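Local coordinates for protein MmeI (Methylophilus methylotrophus, PDB 5HR4) that cuts DNA as a Type IIL restriction-modification enzyme and probably methylates adenine in DNA at N6, with S-adenosyl-L-methionine as methyl donor, at residues 196-201 and 426-431; 201-206 and 442-447; 795-800 and 897-902; 880-885 and 889-894. One frame throughout, in Å; residues are numbered along the deposited sequence.

Following the chain from its N-terminal side, contact 1 joins the end of helix 183-200 in the helicase-spacer region to helix 416-440 of the methyltransferase region, closing a loop of 224 residues. Contact 2 starts at Asp-201, which both share, and ends beyond that same helix, so the two loops cross; Asp-430 and Arg-447 also join them by a salt bridge. Contact 3, on the opposite side of the chain's centre and about 56 Å from contact 1 between centres, closes 96 residues between the target-recognition region and C-terminal helix 888-903. Contact 4 is a short turn onto the same helix, falling within the span of contact 3.

Contact 1 of 4, residues 196-201 and 426-431; sequences CLFAED and LWLTDH. With CA (calcium ion), chain G.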
loop_
_atom_site.group_PDB
_atom_site.type_symbol
_atom_site.label_atom_id
_atom_site.label_comp_id
_atom_site.label_asym_id
_atom_site.label_seq_id
_atom_site.Cartn_x
_atom_site.Cartn_y
_atom_site.Cartn_z
ATOM N N CYS A 196 29.698 10.818 6.621
ATOM C CA CYS A 196 30.672 11.896 6.519
ATOM C C CYS A 196 30.008 13.198 6.074
ATOM O O CYS A 196 30.351 14.272 6.581
ATOM C CB CYS A 196 31.810 11.494 5.583
ATOM S SG CYS A 196 32.886 10.228 6.298
ATOM N N LEU A 197 29.051 13.129 5.138
ATOM C CA LEU A 197 28.413 14.361 4.686
ATOM C C LEU A 197 27.647 15.017 5.824
ATOM O O LEU A 197 27.723 16.233 6.015
ATOM C CB LEU A 197 27.497 14.089 3.495
ATOM C CG LEU A 197 28.252 13.663 2.239
ATOM C CD1 LEU A 197 27.295 13.098 1.238
ATOM C CD2 LEU A 197 29.003 14.837 1.652
ATOM N N PHE A 198 26.946 14.217 6.624
ATOM C CA PHE A 198 26.259 14.752 7.791
ATOM C C PHE A 198 27.249 15.282 8.829
ATOM O O PHE A 198 26.990 16.302 9.486
ATOM C CB PHE A 198 25.364 13.668 8.390
ATOM C CG PHE A 198 24.743 14.045 9.702
ATOM C CD1 PHE A 198 23.589 14.820 9.737
ATOM C CD2 PHE A 198 25.311 13.628 10.905
ATOM C CE1 PHE A 198 22.987 15.162 10.954
ATOM C CE2 PHE A 198 24.728 13.961 12.117
ATOM C CZ PHE A 198 23.558 14.737 12.145
ATOM N N ALA A 199 28.396 14.610 8.980
ATOM C CA ALA A 199 29.287 14.908 10.094
ATOM C C ALA A 199 29.994 16.244 9.921
ATOM O O ALA A 199 30.214 16.961 10.908
ATOM C CB ALA A 199 30.311 13.789 10.278
ATOM N N GLU A 200 30.385 16.601 8.693
ATOM C CA GLU A 200 31.122 17.854 8.545
ATOM C C GLU A 200 30.214 19.072 8.696
ATOM O O GLU A 200 30.711 20.172 8.973
ATOM C CB GLU A 200 31.859 17.907 7.209
ATOM C CG GLU A 200 30.982 17.914 5.978
ATOM C CD GLU A 200 31.830 17.922 4.703
ATOM O OE1 GLU A 200 33.029 18.281 4.827
ATOM O OE2 GLU A 200 31.314 17.583 3.598
ATOM N N ASP A 201 28.903 18.887 8.543
ATOM C CA ASP A 201 27.915 19.950 8.652
ATOM C C ASP A 201 27.344 20.063 10.057
ATOM O O ASP A 201 26.437 20.866 10.302
ATOM C CB ASP A 201 26.793 19.709 7.645
ATOM C CG ASP A 201 27.197 20.069 6.259
ATOM O OD1 ASP A 201 28.247 20.748 6.150
ATOM O OD2 ASP A 201 26.474 19.691 5.304
ATOM N N LEU A 426 19.396 5.842 12.124
ATOM C CA LEU A 426 19.205 5.922 13.564
ATOM C C LEU A 426 20.340 6.679 14.238
ATOM O O LEU A 426 20.112 7.394 15.212
ATOM C CB LEU A 426 19.051 4.521 14.152
ATOM C CG LEU A 426 17.600 4.050 14.081
ATOM C CD1 LEU A 426 17.494 2.567 14.205
ATOM C CD2 LEU A 426 16.819 4.703 15.208
ATOM N N TRP A 427 21.569 6.556 13.748
ATOM C CA TRP A 427 22.652 7.285 14.411
ATOM C C TRP A 427 22.598 8.781 14.113
ATOM O O TRP A 427 22.856 9.601 15.002
ATOM C CB TRP A 427 24.004 6.732 14.003
ATOM C CG TRP A 427 24.406 5.482 14.715
ATOM C CD1 TRP A 427 24.427 5.257 16.069
ATOM C CD2 TRP A 427 24.903 4.290 14.101
ATOM N NE1 TRP A 427 24.886 3.984 16.325
ATOM C CE2 TRP A 427 25.190 3.375 15.131
ATOM C CE3 TRP A 427 25.128 3.905 12.766
ATOM C CZ2 TRP A 427 25.690 2.108 14.870
ATOM C CZ3 TRP A 427 25.616 2.659 12.513
ATOM C CH2 TRP A 427 25.888 1.767 13.556
ATOM N N LEU A 428 22.289 9.158 12.867
ATOM C CA LEU A 428 22.142 10.576 12.543
ATOM C C LEU A 428 21.004 11.205 13.346
ATOM O O LEU A 428 21.142 12.319 13.871
ATOM C CB LEU A 428 21.897 10.764 11.043
ATOM C CG LEU A 428 22.814 10.059 10.033
ATOM C CD1 LEU A 428 22.433 10.426 8.587
ATOM C CD2 LEU A 428 24.298 10.322 10.317
ATOM N N THR A 429 19.878 10.501 13.468
ATOM C CA THR A 429 18.808 11.022 14.307
ATOM C C THR A 429 19.270 11.141 15.753
ATOM O O THR A 429 19.006 12.154 16.415
ATOM C CB THR A 429 17.554 10.153 14.204
ATOM O OG1 THR A 429 17.343 9.765 12.837
ATOM C CG2 THR A 429 16.362 10.954 14.658
ATOM N N ASP A 430 19.982 10.130 16.249
ATOM C CA ASP A 430 20.600 10.231 17.567
ATOM C C ASP A 430 21.381 11.524 17.697
ATOM O O ASP A 430 21.123 12.331 18.597
ATOM C CB ASP A 430 21.521 9.035 17.815
ATOM C CG ASP A 430 22.228 9.113 19.161
ATOM O OD1 ASP A 430 21.552 8.881 20.188
ATOM O OD2 ASP A 430 23.454 9.389 19.197
ATOM N N HIS A 431 22.328 11.762 16.782
ATOM C CA HIS A 431 23.120 12.982 16.898
ATOM C C HIS A 431 22.267 14.232 16.752
ATOM O O HIS A 431 22.496 15.222 17.455
ATOM C CB HIS A 431 24.216 13.031 15.865
ATOM C CG HIS A 431 25.177 14.144 16.098
ATOM N ND1 HIS A 431 25.914 14.245 17.262
ATOM C CD2 HIS A 431 25.537 15.196 15.328
ATOM C CE1 HIS A 431 26.690 15.311 17.196
ATOM N NE2 HIS A 431 26.475 15.909 16.037
HETATM CA CA CA G . 28.069 20.653 3.735
HETATM O O HOH W 1 30.451 20.970 3.843
#
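Phe-198 turns one ring face to Leu-428 and its far rim to His-431, bridging helices 183-200 and 416-440. CB of Leu-428 lies 4.3 Å from the centroid of the Phe-198 ring and only 4° off its normal, a CH-pi contact over the centre of the face. CD2 of the same leucine lies over the same face but displaced toward its rim, 3.5 Å from CD2 of Phe-198. The ring of His-431 stands almost perpendicular to that of Phe-198, planes at 86°, and the two meet rim to rim, with CD2 of His-431 3.5 Å from CE2 of Phe-198. The phenylalanine extends across because its CG is anti to the backbone N (chi1 172°). This is helix-helix packing between the helicase-spacer region and the Rossmann-like methyltransferase region, with all three touching residues buried. An alanine in place of Phe-198 is likely to leave a gap between the helices, with Leu-428 deprived of the face it covers and His-431 of its rim partner. In the loop that follows helix 183-200, Asp-201 binds the calcium ion with both carboxylate oxygens, OD1 and OD2 each 2.4 Å from the metal, and water 1 is a further ligand. Gln-158, Cys-283 and Leu-285 complete the site, the last two through backbone oxygens, while the backbone N of Trp-287 bonds to OD2 of Asp-201.

Contact 2 of 4, residues 201-206 and 442-447; sequences DTTIFE and GNYFAR. With CA (calcium ion), chain G.
Tyr-444 overlaps Thr-203 at the phenol end of its ring, where the two hydroxyls are hydrogen-bonded, OG1 of Thr-203 lying 2.9 Å from OH of Tyr-444. The bond joins two surface loops: 201-206, between helices 183-200 and 209-217 of the helicase-spacer region, and 442-447, which follows helix 416-440 in the Rossmann-like methyltransferase region. Either hydroxyl could be the donor. The threonine oxygen arrives near the plane of the tyrosine ring, at its edge, and is also 3.3 Å from CE1 of Tyr-444; the contact therefore involves the rim of the phenol and not its face. Thr-203 presents OG1 between its backbone N and carbonyl carbon (chi1 51°), whereas the ring of Tyr-444 reaches across with CG anti to the backbone N (chi1 -172°). The two side chains run past one another in opposite directions, and the 98 Å² buried in total fits a single polar bridge at the surface better than a packed interface. Both loops are anchored on helix 416-440: Thr-203 also touches Met-435, and the backbone at Asn-443 and Phe-445 bonds to the hydroxyl of Ser-438. At its other end, loop 201-206 begins with the calcium ligand Asp-201. Carbon contacts between the bridging pair are looser, with CB of Thr-203 4.0 Å from CE1 of Tyr-444.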
loop_
_atom_site.group_PDB
_atom_site.type_symbol
_atom_site.label_atom_id
_atom_site.label_comp_id
_atom_site.label_asym_id
_atom_site.label_seq_id
_atom_site.Cartn_x
_atom_site.Cartn_y
_atom_site.Cartn_z
ATOM N N ASP A 201 28.903 18.887 8.543
ATOM C CA ASP A 201 27.915 19.950 8.652
ATOM C C ASP A 201 27.344 20.063 10.057
ATOM O O ASP A 201 26.437 20.866 10.302
ATOM C CB ASP A 201 26.793 19.709 7.645
ATOM C CG ASP A 201 27.197 20.069 6.259
ATOM O OD1 ASP A 201 28.247 20.748 6.150
ATOM O OD2 ASP A 201 26.474 19.691 5.304
ATOM N N THR A 202 27.840 19.257 10.963
ATOM C CA THR A 202 27.527 19.322 12.371
ATOM C C THR A 202 28.871 19.436 13.090
ATOM O O THR A 202 29.911 19.714 12.469
ATOM C CB THR A 202 26.689 18.099 12.754
ATOM O OG1 THR A 202 25.513 18.071 11.921
ATOM C CG2 THR A 202 26.255 18.184 14.202
ATOM N N THR A 203 28.868 19.216 14.389
ATOM C CA THR A 203 30.083 19.353 15.164
ATOM C C THR A 203 30.820 18.035 15.338
ATOM O O THR A 203 31.698 17.943 16.202
ATOM C CB THR A 203 29.739 19.956 16.515
ATOM O OG1 THR A 203 28.661 19.199 17.085
ATOM C CG2 THR A 203 29.291 21.399 16.311
ATOM N N ILE A 204 30.485 17.018 14.545
ATOM C CA ILE A 204 31.165 15.736 14.671
ATOM C C ILE A 204 32.580 15.830 14.115
ATOM O O ILE A 204 33.556 15.513 14.803
ATOM C CB ILE A 204 30.365 14.621 13.983
ATOM C CG1 ILE A 204 29.006 14.470 14.657
ATOM C CG2 ILE A 204 31.144 13.329 14.090
ATOM C CD1 ILE A 204 28.162 13.377 14.078
ATOM N N PHE A 205 32.703 16.231 12.850
ATOM C CA PHE A 205 33.944 16.789 12.332
ATOM C C PHE A 205 33.907 18.304 12.502
ATOM O O PHE A 205 32.834 18.909 12.569
ATOM C CB PHE A 205 34.148 16.489 10.839
ATOM C CG PHE A 205 34.064 15.037 10.455
ATOM C CD1 PHE A 205 34.047 14.031 11.398
ATOM C CD2 PHE A 205 34.035 14.684 9.112
ATOM C CE1 PHE A 205 33.978 12.696 11.015
ATOM C CE2 PHE A 205 33.975 13.355 8.724
ATOM C CZ PHE A 205 33.948 12.361 9.677
ATOM N N GLU A 206 35.092 18.917 12.552
ATOM C CA GLU A 206 35.192 20.352 12.338
ATOM C C GLU A 206 34.471 20.714 11.052
ATOM O O GLU A 206 34.505 19.965 10.076
ATOM C CB GLU A 206 36.646 20.806 12.221
ATOM C CG GLU A 206 37.498 20.724 13.470
ATOM C CD GLU A 206 38.928 21.183 13.188
ATOM O OE1 GLU A 206 39.082 22.193 12.457
ATOM O OE2 GLU A 206 39.892 20.528 13.656
ATOM N N GLY A 442 21.989 23.963 27.412
ATOM C CA GLY A 442 23.328 24.489 27.241
ATOM C C GLY A 442 24.482 23.670 27.803
ATOM O O GLY A 442 25.214 24.158 28.668
ATOM N N ASN A 443 24.652 22.426 27.364
ATOM C CA ASN A 443 25.953 21.783 27.520
ATOM C C ASN A 443 26.096 20.715 26.452
ATOM O O ASN A 443 25.142 19.990 26.154
ATOM C CB ASN A 443 26.177 21.175 28.913
ATOM C CG ASN A 443 25.117 20.173 29.292
ATOM O OD1 ASN A 443 23.972 20.264 28.831
ATOM N ND2 ASN A 443 25.483 19.216 30.152
ATOM N N TYR A 444 27.300 20.629 25.889
ATOM C CA TYR A 444 27.525 19.776 24.730
ATOM C C TYR A 444 27.467 18.316 25.129
ATOM O O TYR A 444 28.104 17.897 26.100
ATOM C CB TYR A 444 28.872 20.080 24.089
ATOM C CG TYR A 444 29.088 19.365 22.769
ATOM C CD1 TYR A 444 28.645 19.931 21.569
ATOM C CD2 TYR A 444 29.738 18.133 22.718
ATOM C CE1 TYR A 444 28.840 19.301 20.367
ATOM C CE2 TYR A 444 29.938 17.490 21.517
ATOM C CZ TYR A 444 29.493 18.079 20.337
ATOM O OH TYR A 444 29.695 17.437 19.123
ATOM N N PHE A 445 26.715 17.537 24.370
ATOM C CA PHE A 445 26.588 16.117 24.651
ATOM C C PHE A 445 26.395 15.373 23.339
ATOM O O PHE A 445 25.393 15.597 22.650
ATOM C CB PHE A 445 25.423 15.866 25.592
ATOM C CG PHE A 445 25.013 14.439 25.668
ATOM C CD1 PHE A 445 25.643 13.571 26.551
ATOM C CD2 PHE A 445 23.987 13.953 24.866
ATOM C CE1 PHE A 445 25.256 12.245 26.626
ATOM C CE2 PHE A 445 23.593 12.628 24.942
ATOM C CZ PHE A 445 24.227 11.774 25.823
ATOM N N ALA A 446 27.346 14.490 23.006
ATOM C CA ALA A 446 27.281 13.676 21.799
ATOM C C ALA A 446 27.627 12.230 22.132
ATOM O O ALA A 446 28.372 11.944 23.073
ATOM C CB ALA A 446 28.220 14.189 20.704
ATOM N N ARG A 447 27.073 11.316 21.340
ATOM C CA ARG A 447 27.382 9.905 21.478
ATOM C C ARG A 447 28.337 9.464 20.373
ATOM O O ARG A 447 28.000 8.607 19.540
ATOM C CB ARG A 447 26.097 9.077 21.488
ATOM C CG ARG A 447 25.332 9.199 22.770
ATOM C CD ARG A 447 23.917 8.727 22.586
ATOM N NE ARG A 447 23.336 8.276 23.850
ATOM C CZ ARG A 447 22.030 8.140 24.069
ATOM N NH1 ARG A 447 21.153 8.438 23.109
ATOM N NH2 ARG A 447 21.594 7.710 25.247
HETATM CA CA CA G . 28.069 20.653 3.735
HETATM O O HOH W 1 30.451 20.970 3.843
#

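Contact 3 of 4, residues 795-800 and 897-902; sequences NCWMRN and ETYQKM
Trp-797 meets Tyr-899 through the outer corner of its indole, CH2 of Trp-797 lying 3.9 Å from CB of Tyr-899. The contact packs helix 792-801 of the target-recognition region against the C-terminal helix 888-903, a buried helix-helix junction in which long aromatic side chains span the separation: the nearest CA atoms, those of Trp-797 and Tyr-899, are 10.4 Å apart. Both residues place CG anti to the backbone N, Trp-797 with chi1 -173° and Tyr-899 in the corresponding setting, which directs each ring out from its helix toward the other. The side chains cross at about a right angle, yet their ring planes are inclined by 40° and the centroids of the indole six-membered ring and the phenol are 5.7 Å apart, so the pair is oblique, neither a stack nor an edge-to-face arrangement. The tryptophan corner also lies 3.9 Å from CG of Tyr-899, so it sits at the root of the phenol, not at its hydroxyl end. The indole is held beyond this pair too: its NE1 bonds to the hydroxyl of Thr-819, and the rings of Phe-820 and Phe-896 meet it. On helix 792-801 itself, the side chain of Asn-800 folds back one turn. Its amide ND2 donates to the backbone oxygen of Cys-796 at 2.7 Å, nearly straight at 168°, with that oxygen close to the amide plane but the donor tilted from the carbonyl plane.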
loop_
_atom_site.group_PDB
_atom_site.type_symbol
_atom_site.label_atom_id
_atom_site.label_comp_id
_atom_site.label_asym_id
_atom_site.label_seq_id
_atom_site.Cartn_x
_atom_site.Cartn_y
_atom_site.Cartn_z
ATOM N N ASN A 795 -27.102 -1.814 -3.891
ATOM C CA ASN A 795 -25.887 -1.003 -3.985
ATOM C C ASN A 795 -25.223 -0.836 -2.622
ATOM O O ASN A 795 -23.990 -0.744 -2.524
ATOM C CB ASN A 795 -26.198 0.367 -4.577
ATOM C CG ASN A 795 -26.389 0.328 -6.077
ATOM O OD1 ASN A 795 -25.418 0.285 -6.827
ATOM N ND2 ASN A 795 -27.638 0.365 -6.529
ATOM N N CYS A 796 -26.012 -0.796 -1.559
ATOM C CA CYS A 796 -25.400 -0.791 -0.239
ATOM C C CYS A 796 -24.676 -2.112 0.018
ATOM O O CYS A 796 -23.582 -2.135 0.605
ATOM C CB CYS A 796 -26.465 -0.516 0.819
ATOM S SG CYS A 796 -25.880 -0.810 2.450
ATOM N N TRP A 797 -25.267 -3.222 -0.431
ATOM C CA TRP A 797 -24.604 -4.513 -0.311
ATOM C C TRP A 797 -23.309 -4.535 -1.117
ATOM O O TRP A 797 -22.231 -4.791 -0.570
ATOM C CB TRP A 797 -25.547 -5.628 -0.757
ATOM C CG TRP A 797 -24.999 -6.981 -0.500
ATOM C CD1 TRP A 797 -24.506 -7.864 -1.423
ATOM C CD2 TRP A 797 -24.872 -7.616 0.771
ATOM N NE1 TRP A 797 -24.097 -9.011 -0.803
ATOM C CE2 TRP A 797 -24.303 -8.885 0.547
ATOM C CE3 TRP A 797 -25.192 -7.241 2.074
ATOM C CZ2 TRP A 797 -24.037 -9.776 1.582
ATOM C CZ3 TRP A 797 -24.931 -8.123 3.098
ATOM C CH2 TRP A 797 -24.360 -9.382 2.846
ATOM N N MET A 798 -23.400 -4.249 -2.420
ATOM C CA MET A 798 -22.212 -4.119 -3.265
ATOM C C MET A 798 -21.121 -3.265 -2.613
ATOM O O MET A 798 -19.939 -3.628 -2.655
ATOM C CB MET A 798 -22.615 -3.530 -4.618
ATOM C CG MET A 798 -21.454 -3.187 -5.540
ATOM S SD MET A 798 -20.689 -1.570 -5.252
ATOM C CE MET A 798 -22.064 -0.450 -5.490
ATOM N N ARG A 799 -21.501 -2.126 -2.011
ATOM C CA ARG A 799 -20.543 -1.211 -1.380
ATOM C C ARG A 799 -19.808 -1.851 -0.220
ATOM O O ARG A 799 -18.653 -1.496 0.055
ATOM C CB ARG A 799 -21.254 0.032 -0.855
ATOM C CG ARG A 799 -21.165 1.268 -1.719
ATOM C CD ARG A 799 -22.047 2.358 -1.152
ATOM N NE ARG A 799 -22.841 2.935 -2.225
ATOM C CZ ARG A 799 -24.161 2.835 -2.350
ATOM N NH1 ARG A 799 -24.892 2.194 -1.449
ATOM N NH2 ARG A 799 -24.746 3.395 -3.392
ATOM N N ASN A 800 -20.457 -2.774 0.488
ATOM C CA ASN A 800 -19.906 -3.311 1.727
ATOM C C ASN A 800 -19.181 -4.645 1.576
ATOM O O ASN A 800 -18.118 -4.831 2.182
ATOM C CB ASN A 800 -21.022 -3.442 2.754
ATOM C CG ASN A 800 -21.329 -2.139 3.392
ATOM O OD1 ASN A 800 -20.661 -1.738 4.340
ATOM N ND2 ASN A 800 -22.316 -1.438 2.861
ATOM N N GLU A 897 -28.024 -8.994 9.172
ATOM C CA GLU A 897 -28.927 -9.844 9.942
ATOM C C GLU A 897 -29.657 -10.816 9.020
ATOM O O GLU A 897 -29.747 -12.014 9.315
ATOM C CB GLU A 897 -29.920 -9.000 10.746
ATOM N N THR A 898 -30.150 -10.323 7.879
ATOM C CA THR A 898 -30.788 -11.197 6.898
ATOM C C THR A 898 -29.799 -12.210 6.329
ATOM O O THR A 898 -30.087 -13.411 6.257
ATOM C CB THR A 898 -31.384 -10.368 5.766
ATOM O OG1 THR A 898 -31.974 -9.179 6.304
ATOM C CG2 THR A 898 -32.440 -11.178 5.012
ATOM N N TYR A 899 -28.633 -11.737 5.892
ATOM C CA TYR A 899 -27.634 -12.653 5.363
ATOM C C TYR A 899 -27.328 -13.760 6.356
ATOM O O TYR A 899 -27.200 -14.928 5.976
ATOM C CB TYR A 899 -26.359 -11.891 5.003
ATOM C CG TYR A 899 -25.197 -12.778 4.620
ATOM C CD1 TYR A 899 -25.079 -13.291 3.324
ATOM C CD2 TYR A 899 -24.215 -13.101 5.545
ATOM C CE1 TYR A 899 -24.015 -14.108 2.968
ATOM C CE2 TYR A 899 -23.150 -13.916 5.199
ATOM C CZ TYR A 899 -23.054 -14.419 3.913
ATOM O OH TYR A 899 -21.982 -15.220 3.583
ATOM N N GLN A 900 -27.229 -13.420 7.640
ATOM C CA GLN A 900 -26.872 -14.437 8.621
ATOM C C GLN A 900 -28.026 -15.406 8.869
ATOM O O GLN A 900 -27.804 -16.615 9.029
ATOM C CB GLN A 900 -26.424 -13.783 9.923
ATOM C CG GLN A 900 -25.522 -14.694 10.715
ATOM C CD GLN A 900 -25.025 -14.056 11.976
ATOM O OE1 GLN A 900 -25.358 -12.900 12.277
ATOM N NE2 GLN A 900 -24.218 -14.800 12.735
ATOM N N LYS A 901 -29.266 -14.895 8.907
ATOM C CA LYS A 901 -30.421 -15.780 9.028
ATOM C C LYS A 901 -30.434 -16.812 7.906
ATOM O O LYS A 901 -30.655 -18.003 8.154
ATOM C CB LYS A 901 -31.716 -14.963 9.046
ATOM N N MET A 902 -30.154 -16.379 6.671
ATOM C CA MET A 902 -30.102 -17.309 5.545
ATOM C C MET A 902 -28.879 -18.220 5.623
ATOM O O MET A 902 -28.991 -19.436 5.439
ATOM C CB MET A 902 -30.110 -16.535 4.231
ATOM C CG MET A 902 -31.391 -15.788 3.982
ATOM S SD MET A 902 -31.386 -14.967 2.385
ATOM C CE MET A 902 -33.136 -14.963 1.993
#

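Contact 4 of 4, residues 880-885 and 889-894; sequences YGFKGP and IARIAF
With CG anti to the backbone N in both Phe-882 (chi1 178°) and Phe-894 (chi1 176°), the two rings extend toward each other and meet edge-to-face. They close the connection between two consecutive helices of the C-terminal region: helix 863-880 ends in a Schellman motif at Gly-881, and the loop after it folds back on helix 888-903. The edge of Phe-882 is the approaching one, its CD1 3.7 Å from CG of Phe-894 and offset toward the rim of that face, with centroids 5.0 Å apart and planes at 57°. Tyr-880 comes to the rim of the same phenylalanine, in its plane, CD2 of Tyr-880 being 3.6 Å from CE1 of Phe-894. An alanine in place of Phe-894 would probably leave the edge of Phe-882 without a face to rest on and open a gap beside Tyr-880. Arg-891 crosses Phe-882 at about a right angle near the end of the ring away from CD1, its CG 3.6 Å from CE2 of Phe-882. That ring atom also sits over one face of the guanidinium, whose NH2 forms a salt bridge with Asp-877 on the preceding helix. Within the loop, the backbone N of Gly-884 lies over the centre of the opposite face of the Phe-882 ring. At the far end of the turn Pro-885 packs on the helix, its CG 3.5 Å from CB of Ala-890.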
loop_
_atom_site.group_PDB
_atom_site.type_symbol
_atom_site.label_atom_id
_atom_site.label_comp_id
_atom_site.label_asym_id
_atom_site.label_seq_id
_atom_site.Cartn_x
_atom_site.Cartn_y
_atom_site.Cartn_z
ATOM N N TYR A 880 -38.677 -5.960 2.078
ATOM C CA TYR A 880 -37.859 -6.336 3.226
ATOM C C TYR A 880 -38.559 -6.110 4.551
ATOM O O TYR A 880 -38.146 -6.693 5.560
ATOM C CB TYR A 880 -36.553 -5.534 3.247
ATOM C CG TYR A 880 -35.474 -6.078 2.355
ATOM C CD1 TYR A 880 -35.563 -5.962 0.979
ATOM C CD2 TYR A 880 -34.372 -6.704 2.889
ATOM C CE1 TYR A 880 -34.579 -6.461 0.162
ATOM C CE2 TYR A 880 -33.389 -7.206 2.088
ATOM C CZ TYR A 880 -33.493 -7.084 0.722
ATOM O OH TYR A 880 -32.505 -7.591 -0.084
ATOM N N GLY A 881 -39.589 -5.267 4.580
ATOM C CA GLY A 881 -40.094 -4.810 5.853
ATOM C C GLY A 881 -39.121 -3.902 6.561
ATOM O O GLY A 881 -39.121 -3.845 7.793
ATOM N N PHE A 882 -38.287 -3.188 5.808
ATOM C CA PHE A 882 -37.261 -2.335 6.395
ATOM C C PHE A 882 -37.862 -0.973 6.704
ATOM O O PHE A 882 -38.282 -0.242 5.796
ATOM C CB PHE A 882 -36.061 -2.201 5.467
ATOM C CG PHE A 882 -34.988 -1.301 6.007
ATOM C CD1 PHE A 882 -34.309 -1.638 7.169
ATOM C CD2 PHE A 882 -34.654 -0.127 5.350
ATOM C CE1 PHE A 882 -33.320 -0.818 7.676
ATOM C CE2 PHE A 882 -33.667 0.702 5.843
ATOM C CZ PHE A 882 -32.996 0.357 7.017
ATOM N N LYS A 883 -37.898 -0.634 7.987
ATOM C CA LYS A 883 -38.430 0.635 8.450
ATOM C C LYS A 883 -37.357 1.551 9.019
ATOM O O LYS A 883 -37.650 2.722 9.286
ATOM C CB LYS A 883 -39.520 0.390 9.501
ATOM N N GLY A 884 -36.119 1.064 9.173
ATOM C CA GLY A 884 -35.058 1.769 9.868
ATOM C C GLY A 884 -34.620 3.099 9.269
ATOM O O GLY A 884 -35.154 3.579 8.260
ATOM N N PRO A 885 -33.603 3.708 9.889
ATOM C CA PRO A 885 -33.327 5.143 9.680
ATOM C C PRO A 885 -32.879 5.558 8.281
ATOM O O PRO A 885 -32.601 6.751 8.096
ATOM C CB PRO A 885 -32.217 5.448 10.711
ATOM C CG PRO A 885 -31.819 4.136 11.303
ATOM C CD PRO A 885 -32.961 3.191 11.106
ATOM N N ILE A 889 -25.379 2.969 7.389
ATOM C CA ILE A 889 -25.118 2.201 8.616
ATOM C C ILE A 889 -26.244 1.208 8.886
ATOM O O ILE A 889 -26.008 0.011 9.094
ATOM C CB ILE A 889 -24.940 3.139 9.826
ATOM C CG1 ILE A 889 -23.773 4.106 9.627
ATOM C CG2 ILE A 889 -24.744 2.319 11.103
ATOM C CD1 ILE A 889 -22.537 3.725 10.393
ATOM N N ALA A 890 -27.483 1.704 8.940
ATOM C CA ALA A 890 -28.603 0.854 9.335
ATOM C C ALA A 890 -28.930 -0.172 8.259
ATOM O O ALA A 890 -29.312 -1.304 8.579
ATOM C CB ALA A 890 -29.834 1.711 9.650
ATOM N N ARG A 891 -28.802 0.209 6.982
ATOM C CA ARG A 891 -29.028 -0.737 5.888
ATOM C C ARG A 891 -27.982 -1.857 5.888
ATOM O O ARG A 891 -28.339 -3.040 5.864
ATOM C CB ARG A 891 -29.054 0.006 4.547
ATOM C CG ARG A 891 -30.390 0.719 4.248
ATOM C CD ARG A 891 -30.445 1.329 2.842
ATOM N NE ARG A 891 -31.815 1.406 2.322
ATOM C CZ ARG A 891 -32.569 2.503 2.350
ATOM N NH1 ARG A 891 -32.095 3.629 2.870
ATOM N NH2 ARG A 891 -33.800 2.484 1.861
ATOM N N ILE A 892 -26.687 -1.514 5.930
ATOM C CA ILE A 892 -25.653 -2.551 6.005
ATOM C C ILE A 892 -25.930 -3.520 7.147
ATOM O O ILE A 892 -25.934 -4.742 6.953
ATOM C CB ILE A 892 -24.257 -1.937 6.174
ATOM N N ALA A 893 -26.190 -2.984 8.343
ATOM C CA ALA A 893 -26.381 -3.833 9.516
ATOM C C ALA A 893 -27.618 -4.715 9.383
ATOM O O ALA A 893 -27.637 -5.844 9.888
ATOM C CB ALA A 893 -26.464 -2.961 10.768
ATOM N N PHE A 894 -28.644 -4.233 8.682
ATOM C CA PHE A 894 -29.881 -4.991 8.523
ATOM C C PHE A 894 -29.737 -6.097 7.486
ATOM O O PHE A 894 -30.228 -7.213 7.688
ATOM C CB PHE A 894 -31.018 -4.045 8.137
ATOM C CG PHE A 894 -32.318 -4.738 7.866
ATOM C CD1 PHE A 894 -32.595 -5.264 6.613
ATOM C CD2 PHE A 894 -33.273 -4.846 8.858
ATOM C CE1 PHE A 894 -33.794 -5.898 6.365
ATOM C CE2 PHE A 894 -34.468 -5.477 8.615
ATOM C CZ PHE A 894 -34.734 -6.001 7.369
#